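Enoyl-CoA hydratase subunit II (Geobacillus kaustophilus, PDB 2EJ5) probably hydrates the double bond of enoyl-CoA thioesters, perhaps in the breakdown of phenylacetic acid. Local coordinates at residues V13-L18 with C50-G55; P96-V101 with C116-L121; N102-G107 with K124-P129. One frame throughout, in Å; residues are numbered along the deposited sequence.

Contact 1 of 3, residues V13-L18 with C50-G55; sequences VAWLTL and CVVITG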
loop_
_atom_site.group_PDB
_atom_site.type_symbol
_atom_site.label_atom_id
_atom_site.label_comp_id
_atom_site.label_asym_id
_atom_site.label_seq_id
_atom_site.Cartn_x
_atom_site.Cartn_y
_atom_site.Cartn_z
ATOM N N VAL A 13 -4.342 -24.227 -20.152
ATOM C CA VAL A 13 -4.228 -23.998 -18.736
ATOM C C VAL A 13 -3.732 -25.207 -17.970
ATOM O O VAL A 13 -4.240 -26.342 -18.146
ATOM C CB VAL A 13 -5.432 -23.176 -18.064
ATOM C CG1 VAL A 13 -6.585 -22.836 -19.009
ATOM C CG2 VAL A 13 -5.855 -23.661 -16.659
ATOM N N ALA A 14 -2.692 -24.970 -17.174
ATOM C CA ALA A 14 -2.220 -25.985 -16.238
ATOM C C ALA A 14 -3.028 -25.918 -14.952
ATOM O O ALA A 14 -3.044 -24.896 -14.256
ATOM C CB ALA A 14 -0.694 -25.841 -15.972
ATOM N N TRP A 15 -3.718 -27.007 -14.656
ATOM C CA TRP A 15 -4.517 -27.162 -13.469
ATOM C C TRP A 15 -3.624 -27.876 -12.448
ATOM O O TRP A 15 -3.238 -29.052 -12.627
ATOM C CB TRP A 15 -5.789 -27.941 -13.790
ATOM C CG TRP A 15 -6.707 -27.179 -14.722
ATOM C CD1 TRP A 15 -6.640 -27.112 -16.114
ATOM C CD2 TRP A 15 -7.801 -26.344 -14.335
ATOM N NE1 TRP A 15 -7.633 -26.290 -16.593
ATOM C CE2 TRP A 15 -8.365 -25.811 -15.528
ATOM C CE3 TRP A 15 -8.362 -25.989 -13.096
ATOM C CZ2 TRP A 15 -9.463 -24.943 -15.507
ATOM C CZ3 TRP A 15 -9.446 -25.133 -13.071
ATOM C CH2 TRP A 15 -9.996 -24.619 -14.281
ATOM N N LEU A 16 -3.228 -27.145 -11.417
ATOM C CA LEU A 16 -2.395 -27.693 -10.347
ATOM C C LEU A 16 -3.306 -27.903 -9.153
ATOM O O LEU A 16 -3.744 -26.960 -8.462
ATOM C CB LEU A 16 -1.180 -26.760 -10.092
ATOM C CG LEU A 16 0.038 -27.347 -9.339
ATOM C CD1 LEU A 16 1.249 -26.413 -9.345
ATOM C CD2 LEU A 16 -0.316 -27.805 -7.923
ATOM N N THR A 17 -3.696 -29.157 -8.927
ATOM C CA THR A 17 -4.625 -29.430 -7.857
ATOM C C THR A 17 -3.857 -30.031 -6.664
ATOM O O THR A 17 -3.203 -31.081 -6.791
ATOM C CB THR A 17 -5.750 -30.356 -8.337
ATOM O OG1 THR A 17 -6.496 -29.695 -9.373
ATOM C CG2 THR A 17 -6.665 -30.725 -7.228
ATOM N N LEU A 18 -3.926 -29.353 -5.520
ATOM C CA LEU A 18 -3.359 -29.873 -4.278
ATOM C C LEU A 18 -4.206 -31.052 -3.813
ATOM O O LEU A 18 -5.420 -30.916 -3.687
ATOM C CB LEU A 18 -3.376 -28.797 -3.190
ATOM C CG LEU A 18 -2.788 -27.427 -3.579
ATOM C CD1 LEU A 18 -2.814 -26.493 -2.357
ATOM C CD2 LEU A 18 -1.362 -27.559 -4.172
ATOM N N CYS A 50 -1.628 -20.201 -18.608
ATOM C CA CYS A 50 -2.226 -19.833 -17.334
ATOM C C CYS A 50 -2.070 -20.985 -16.390
ATOM O O CYS A 50 -2.030 -22.156 -16.814
ATOM C CB CYS A 50 -3.727 -19.511 -17.476
ATOM S SG CYS A 50 -4.530 -18.762 -15.983
ATOM N N VAL A 51 -1.980 -20.687 -15.109
ATOM C CA VAL A 51 -1.928 -21.749 -14.117
ATOM C C VAL A 51 -3.050 -21.576 -13.143
ATOM O O VAL A 51 -3.336 -20.463 -12.704
ATOM C CB VAL A 51 -0.557 -21.797 -13.337
ATOM C CG1 VAL A 51 -0.573 -22.904 -12.273
ATOM C CG2 VAL A 51 0.585 -22.041 -14.306
ATOM N N VAL A 52 -3.699 -22.676 -12.786
ATOM C CA VAL A 52 -4.697 -22.625 -11.733
ATOM C C VAL A 52 -4.257 -23.520 -10.601
ATOM O O VAL A 52 -3.983 -24.692 -10.807
ATOM C CB VAL A 52 -6.120 -23.057 -12.231
ATOM C CG1 VAL A 52 -7.170 -23.031 -11.065
ATOM C CG2 VAL A 52 -6.570 -22.173 -13.371
ATOM N N ILE A 53 -4.229 -22.983 -9.393
ATOM C CA ILE A 53 -4.013 -23.811 -8.187
ATOM C C ILE A 53 -5.326 -23.881 -7.410
ATOM O O ILE A 53 -5.951 -22.853 -7.112
ATOM C CB ILE A 53 -2.900 -23.182 -7.295
ATOM C CG1 ILE A 53 -1.635 -22.986 -8.135
ATOM C CG2 ILE A 53 -2.740 -23.969 -5.979
ATOM C CD1 ILE A 53 -0.379 -22.421 -7.399
ATOM N N THR A 54 -5.761 -25.103 -7.094
ATOM C CA THR A 54 -6.992 -25.323 -6.361
ATOM C C THR A 54 -6.811 -26.552 -5.480
ATOM O O THR A 54 -5.837 -27.283 -5.643
ATOM C CB THR A 54 -8.193 -25.501 -7.329
ATOM O OG1 THR A 54 -9.404 -25.367 -6.600
ATOM C CG2 THR A 54 -8.174 -26.844 -8.017
ATOM N N GLY A 55 -7.699 -26.734 -4.516
ATOM C CA GLY A 55 -7.648 -27.876 -3.604
ATOM C C GLY A 55 -8.662 -28.971 -3.968
ATOM O O GLY A 55 -9.780 -28.674 -4.342
#
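Ala14, Leu16 and Leu18 bond through their backbones to Cys50, Val52 and Thr54, joining strands 13-18 and 50-55 as parallel neighbours with Trp15 level with Val52. Five hydrogen bonds run between them; the middle one, Leu16 N to Val52 O at 2.6 Å, is nearly linear at both ends. CA-H...O contacts fill the gaps, such as Ile53 CA to Leu16 O at 3.2 Å.

Apolar contacts on the Trp15 face centre on Val52. The indole has its CG beside the backbone N (chi1 -66°), which swings its six-membered ring back over Val52: CG2 stands 4.2 Å from that ring's centroid in a CH-pi contact, while CG1 reaches Trp15 CZ3 at 3.7 Å. Val13 CG2 meets Val52 CG2 at 3.7 Å and lies over the rim of the same ring face. With an alanine at Trp15, Val52 would probably lose the ring over its methyls and a gap open toward Val189 of helix 185-197. On the other face, Leu16 CB approaches Ile53 CG1 at 4.3 Å, and Leu16 and Leu18 continue onto helix 29-44, the crossover of this beta-alpha-beta unit.

Of the threonines, Thr17 OG1 touches Thr54 CG2 at 3.6 Å, whereas Thr54 OG1 bonds to Ala100 O. The backbone bonds therefore fix the register, and apolar side chains on both faces join the sheet to helices 29-44 and 185-197.

Contact 2 of 3, residues P96-V101 with C116-L121; sequences PVVAAV and CDFRLL
Strands 97-101 and 118-121 run parallel, their axes 4.7 Å apart at closest approach and inclined by 20°, with Ala99 N bonded to Phe118 O, Leu120 N to Ala99 O and Val101 N to Leu120 O. At the entry to the pair, Val97 O accepts from Asp117 N at 2.9 Å and, weakly, from Phe118 N. Asp117 answers with its side chain: OD2 takes the Val97 N-H at 2.8 Å on its anti side, somewhat out of the carboxylate plane. The carboxylate lies beside its own backbone N (chi1 -54°), turned back to the start of the neighbouring strand. Lys208 forms a salt bridge to the same OD2, so this oxygen serves both a backbone N-H and an ammonium group, which would probably favour the charged carboxylate.

These are neighbouring strands of the crotonase-fold sheet, with strand 50-55 on the other flank of 97-101; strand 104-106 and helix 108-115 lie between them in the chain.

On the face of Val98, Phe118 and Leu120, helix 185-197 packs against the sheet. Val98 CG1 fits against Leu120 CG at 3.8 Å, while Pro96 CB comes to the edge of the Phe118 ring, near its plane; Phe192 of that helix meets the ring edge-to-face. Near Ala99 the contact is made by small groups: Ala99 CB touches Cys116 CB at 3.7 Å, and Cys116 SG rests on Val97 CG1 at 3.8 Å. Further along, Leu121 CD1 lies against Val101 CB at 3.8 Å, the two side chains running alongside each other. Arg119 bends at chi3 and brings NH1 back over the carbonyl plane of Cys116 O at 2.9 Å; Ala113 O and Leu175 O also accept from its guanidinium, while Ala153 of the second subunit packs against Arg119.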
loop_
_atom_site.group_PDB
_atom_site.type_symbol
_atom_site.label_atom_id
_atom_site.label_comp_id
_atom_site.label_asym_id
_atom_site.label_seq_id
_atom_site.Cartn_x
_atom_site.Cartn_y
_atom_site.Cartn_z
ATOM N N PRO A 96 0.436 -16.139 -15.673
ATOM C CA PRO A 96 -0.517 -15.791 -14.643
ATOM C C PRO A 96 -0.943 -17.003 -13.841
ATOM O O PRO A 96 -1.070 -18.122 -14.385
ATOM C CB PRO A 96 -1.705 -15.153 -15.423
ATOM C CG PRO A 96 -1.678 -15.805 -16.784
ATOM C CD PRO A 96 -0.143 -16.029 -17.041
ATOM N N VAL A 97 -1.163 -16.789 -12.558
ATOM C CA VAL A 97 -1.502 -17.867 -11.636
ATOM C C VAL A 97 -2.723 -17.459 -10.856
ATOM O O VAL A 97 -2.732 -16.422 -10.142
ATOM C CB VAL A 97 -0.339 -18.196 -10.650
ATOM C CG1 VAL A 97 -0.693 -19.362 -9.768
ATOM C CG2 VAL A 97 0.967 -18.468 -11.415
ATOM N N VAL A 98 -3.771 -18.263 -11.004
ATOM C CA VAL A 98 -4.982 -18.045 -10.287
ATOM C C VAL A 98 -5.083 -19.010 -9.124
ATOM O O VAL A 98 -4.991 -20.227 -9.318
ATOM C CB VAL A 98 -6.220 -18.318 -11.241
ATOM C CG1 VAL A 98 -7.503 -18.002 -10.512
ATOM C CG2 VAL A 98 -6.073 -17.530 -12.548
ATOM N N ALA A 99 -5.281 -18.490 -7.924
ATOM C CA ALA A 99 -5.676 -19.317 -6.765
ATOM C C ALA A 99 -7.195 -19.452 -6.812
ATOM O O ALA A 99 -7.903 -18.468 -6.647
ATOM C CB ALA A 99 -5.247 -18.675 -5.475
ATOM N N ALA A 100 -7.674 -20.649 -7.148
ATOM C CA ALA A 100 -9.083 -20.973 -7.096
ATOM C C ALA A 100 -9.403 -21.547 -5.705
ATOM O O ALA A 100 -9.285 -22.772 -5.470
ATOM C CB ALA A 100 -9.433 -21.984 -8.202
ATOM N N VAL A 101 -9.750 -20.664 -4.771
ATOM C CA VAL A 101 -9.863 -21.030 -3.366
ATOM C C VAL A 101 -11.274 -21.619 -3.154
ATOM O O VAL A 101 -12.234 -20.885 -2.932
ATOM C CB VAL A 101 -9.597 -19.799 -2.417
ATOM C CG1 VAL A 101 -9.645 -20.241 -0.908
ATOM C CG2 VAL A 101 -8.259 -19.139 -2.771
ATOM N N CYS A 116 -0.488 -15.808 -5.122
ATOM C CA CYS A 116 -1.000 -15.917 -6.494
ATOM C C CYS A 116 -1.429 -14.562 -7.027
ATOM O O CYS A 116 -1.588 -13.634 -6.265
ATOM C CB CYS A 116 -2.157 -16.918 -6.555
ATOM S SG CYS A 116 -1.556 -18.626 -6.182
ATOM N N ASP A 117 -1.628 -14.461 -8.339
ATOM C CA ASP A 117 -1.945 -13.170 -8.986
ATOM C C ASP A 117 -3.420 -12.784 -8.839
ATOM O O ASP A 117 -3.753 -11.579 -8.722
ATOM C CB ASP A 117 -1.589 -13.207 -10.488
ATOM C CG ASP A 117 -0.150 -13.613 -10.733
ATOM O OD1 ASP A 117 0.761 -13.009 -10.109
ATOM O OD2 ASP A 117 0.077 -14.521 -11.568
ATOM N N PHE A 118 -4.296 -13.782 -8.887
ATOM C CA PHE A 118 -5.737 -13.594 -8.719
ATOM C C PHE A 118 -6.228 -14.624 -7.724
ATOM O O PHE A 118 -5.651 -15.739 -7.656
ATOM C CB PHE A 118 -6.463 -13.821 -10.056
ATOM C CG PHE A 118 -5.975 -12.944 -11.184
ATOM C CD1 PHE A 118 -6.482 -11.640 -11.345
ATOM C CD2 PHE A 118 -5.035 -13.414 -12.094
ATOM C CE1 PHE A 118 -6.065 -10.813 -12.378
ATOM C CE2 PHE A 118 -4.610 -12.598 -13.146
ATOM C CZ PHE A 118 -5.132 -11.287 -13.296
ATOM N N ARG A 119 -7.266 -14.275 -6.952
ATOM C CA ARG A 119 -7.865 -15.175 -5.952
ATOM C C ARG A 119 -9.381 -15.204 -6.206
ATOM O O ARG A 119 -10.058 -14.180 -6.037
ATOM C CB ARG A 119 -7.615 -14.683 -4.504
ATOM C CG ARG A 119 -6.182 -14.993 -3.923
ATOM C CD ARG A 119 -5.811 -14.103 -2.705
ATOM N NE ARG A 119 -5.626 -12.764 -3.237
ATOM C CZ ARG A 119 -4.563 -12.400 -3.949
ATOM N NH1 ARG A 119 -3.576 -13.258 -4.147
ATOM N NH2 ARG A 119 -4.485 -11.190 -4.476
ATOM N N LEU A 120 -9.882 -16.343 -6.686
ATOM C CA LEU A 120 -11.304 -16.521 -6.922
ATOM C C LEU A 120 -11.771 -17.315 -5.728
ATOM O O LEU A 120 -11.329 -18.441 -5.536
ATOM C CB LEU A 120 -11.556 -17.329 -8.216
ATOM C CG LEU A 120 -10.936 -16.834 -9.519
ATOM C CD1 LEU A 120 -11.259 -17.800 -10.698
ATOM C CD2 LEU A 120 -11.439 -15.388 -9.849
ATOM N N LEU A 121 -12.653 -16.737 -4.936
ATOM C CA LEU A 121 -13.107 -17.410 -3.737
ATOM C C LEU A 121 -14.510 -17.968 -3.995
ATOM O O LEU A 121 -15.394 -17.248 -4.434
ATOM C CB LEU A 121 -13.139 -16.449 -2.567
ATOM C CG LEU A 121 -11.879 -16.274 -1.694
ATOM C CD1 LEU A 121 -10.558 -16.097 -2.419
ATOM C CD2 LEU A 121 -12.151 -15.095 -0.766
#

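Contact 3 of 3, residues N102-G107 with K124-P129; sequences NGAAAG and KASFAP
A short parallel strand pair, partly buried, with a lysine at one end and two waters bound, joins 104-106 to 126-128 in the small second sheet of the fold, where each follows closely on a strand of the main sheet. Ala105 sits at its centre. Its N-H bonds to Ser126 O at 2.9 Å and its carbonyl accepts from Ala128 N, in the carbonyl plane, at 2.8 Å; Gly107 N then bonds to Ala128 O. Strand 165-166 flanks 126-128 on its other side, Phe127 pairing with Val165 through the backbone.

On the face of Ala105 and Phe127, Ala105 CB meets the edge of the Phe127 ring, 3.6 Å from CD1 and near the ring plane. The ring is enclosed further by Met110 and Ala113 of helix 108-115 and by Arg119 and Leu121. Ala106 CB and Ala128 CB touch at 3.7 Å on the other face. There Ser126 OG, 4.0 Å from Ala104 CB, holds a water that also bonds weakly to Ala105 O.

At the polar end the Lys124 chain bends at chi4 (76°) and lays its ammonium group above the carbonyl plane of Asn102 O, NZ to O 2.9 Å. A second water accepts from both Lys124 NZ and Asn102 ND2, closing a small polar ring; Asn102 OD1 turns to Gly55 N instead. Ala125 CB is pressed against Gly103 O at 3.4 Å.

Gly107, with a positive phi of 59°, occupies the N-cap of helix 108-115, its own N-H already used by Ala128 O. The pair thus probably sets where the helix begins; in crotonase relatives a peptide N-H at the start of this helix, just after the position of Gly107, forms one half of the oxyanion hole.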
loop_
_atom_site.group_PDB
_atom_site.type_symbol
_atom_site.label_atom_id
_atom_site.label_comp_id
_atom_site.label_asym_id
_atom_site.label_seq_id
_atom_site.Cartn_x
_atom_site.Cartn_y
_atom_site.Cartn_z
ATOM N N ASN A 102 -11.372 -22.938 -3.288
ATOM C CA ASN A 102 -12.649 -23.683 -3.228
ATOM C C ASN A 102 -13.250 -23.857 -1.835
ATOM O O ASN A 102 -14.456 -24.101 -1.703
ATOM C CB ASN A 102 -12.487 -25.070 -3.863
ATOM C CG ASN A 102 -11.324 -25.846 -3.288
ATOM O OD1 ASN A 102 -10.161 -25.453 -3.451
ATOM N ND2 ASN A 102 -11.621 -26.990 -2.645
ATOM N N GLY A 103 -12.419 -23.724 -0.802
ATOM C CA GLY A 103 -12.898 -23.830 0.574
ATOM C C GLY A 103 -11.848 -23.211 1.489
ATOM O O GLY A 103 -11.181 -22.254 1.095
ATOM N N ALA A 104 -11.706 -23.751 2.698
ATOM C CA ALA A 104 -10.802 -23.207 3.698
ATOM C C ALA A 104 -9.349 -23.114 3.269
ATOM O O ALA A 104 -8.750 -24.104 2.832
ATOM C CB ALA A 104 -10.918 -23.991 4.997
ATOM N N ALA A 105 -8.776 -21.912 3.446
ATOM C CA ALA A 105 -7.342 -21.668 3.281
ATOM C C ALA A 105 -6.867 -21.145 4.642
ATOM O O ALA A 105 -7.343 -20.077 5.138
ATOM C CB ALA A 105 -7.082 -20.630 2.173
ATOM N N ALA A 106 -5.973 -21.914 5.266
ATOM C CA ALA A 106 -5.505 -21.598 6.607
ATOM C C ALA A 106 -3.998 -21.706 6.672
ATOM O O ALA A 106 -3.400 -22.504 5.970
ATOM C CB ALA A 106 -6.124 -22.534 7.596
ATOM N N GLY A 107 -3.363 -20.914 7.535
ATOM C CA GLY A 107 -1.922 -21.062 7.692
ATOM C C GLY A 107 -1.202 -20.828 6.393
ATOM O O GLY A 107 -1.545 -19.906 5.658
ATOM N N LYS A 124 -18.098 -20.438 -0.153
ATOM C CA LYS A 124 -17.854 -21.158 1.094
ATOM C C LYS A 124 -16.370 -21.137 1.534
ATOM O O LYS A 124 -16.022 -21.744 2.537
ATOM C CB LYS A 124 -18.355 -22.598 0.987
ATOM C CG LYS A 124 -17.480 -23.532 0.174
ATOM C CD LYS A 124 -17.916 -25.005 0.358
ATOM C CE LYS A 124 -17.246 -25.932 -0.654
ATOM N NZ LYS A 124 -15.801 -26.210 -0.302
ATOM N N ALA A 125 -15.512 -20.457 0.774
ATOM C CA ALA A 125 -14.087 -20.340 1.131
ATOM C C ALA A 125 -13.933 -19.403 2.336
ATOM O O ALA A 125 -14.855 -18.680 2.669
ATOM C CB ALA A 125 -13.295 -19.813 -0.057
ATOM N N SER A 126 -12.747 -19.392 2.959
ATOM C CA SER A 126 -12.448 -18.523 4.096
ATOM C C SER A 126 -10.940 -18.489 4.258
ATOM O O SER A 126 -10.245 -19.390 3.806
ATOM C CB SER A 126 -13.078 -19.055 5.372
ATOM O OG SER A 126 -12.602 -20.363 5.584
ATOM N N PHE A 127 -10.435 -17.415 4.851
ATOM C CA PHE A 127 -9.016 -17.292 5.075
ATOM C C PHE A 127 -8.831 -17.305 6.575
ATOM O O PHE A 127 -9.491 -16.556 7.296
ATOM C CB PHE A 127 -8.454 -15.990 4.455
ATOM C CG PHE A 127 -8.264 -16.029 2.963
ATOM C CD1 PHE A 127 -7.594 -17.089 2.343
ATOM C CD2 PHE A 127 -8.695 -14.952 2.175
ATOM C CE1 PHE A 127 -7.384 -17.084 0.964
ATOM C CE2 PHE A 127 -8.510 -14.925 0.811
ATOM C CZ PHE A 127 -7.826 -15.977 0.183
ATOM N N ALA A 128 -7.925 -18.157 7.040
ATOM C CA ALA A 128 -7.668 -18.270 8.461
ATOM C C ALA A 128 -6.181 -17.996 8.758
ATOM O O ALA A 128 -5.345 -18.849 8.516
ATOM C CB ALA A 128 -8.107 -19.689 8.958
ATOM N N PRO A 129 -5.846 -16.792 9.285
ATOM C CA PRO A 129 -4.428 -16.537 9.584
ATOM C C PRO A 129 -4.132 -17.140 10.950
ATOM O O PRO A 129 -4.041 -16.422 11.957
ATOM C CB PRO A 129 -4.330 -15.006 9.616
ATOM C CG PRO A 129 -5.732 -14.477 9.754
ATOM C CD PRO A 129 -6.701 -15.644 9.628
HETATM O O HOH W 1 -14.758 -27.676 -2.420
HETATM O O HOH W 2 -9.896 -20.968 6.541
#

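Contacts 1 and 2 belong to the buried main sheet and are stitched together where strands 50-55 and 97-101 adjoin, Ile53 O meeting Ala100 N at 2.8 Å; helix 185-197 packs on both. Contact 3 lies further out, its centre about 17 Å from that of contact 1, and is partly open to water. Its segments continue the chain from those of contact 2, so the same two runs pair first in one sheet and then in the other, with Phe127 resting on Leu121. Chemistry follows place: apolar packing in both main-sheet contacts, with an aspartate paired to Lys208 and an arginine added in contact 2; alanines, glycines, a lysine and waters in contact 3. Asn102 ties contact 3 back to Gly55 of contact 1.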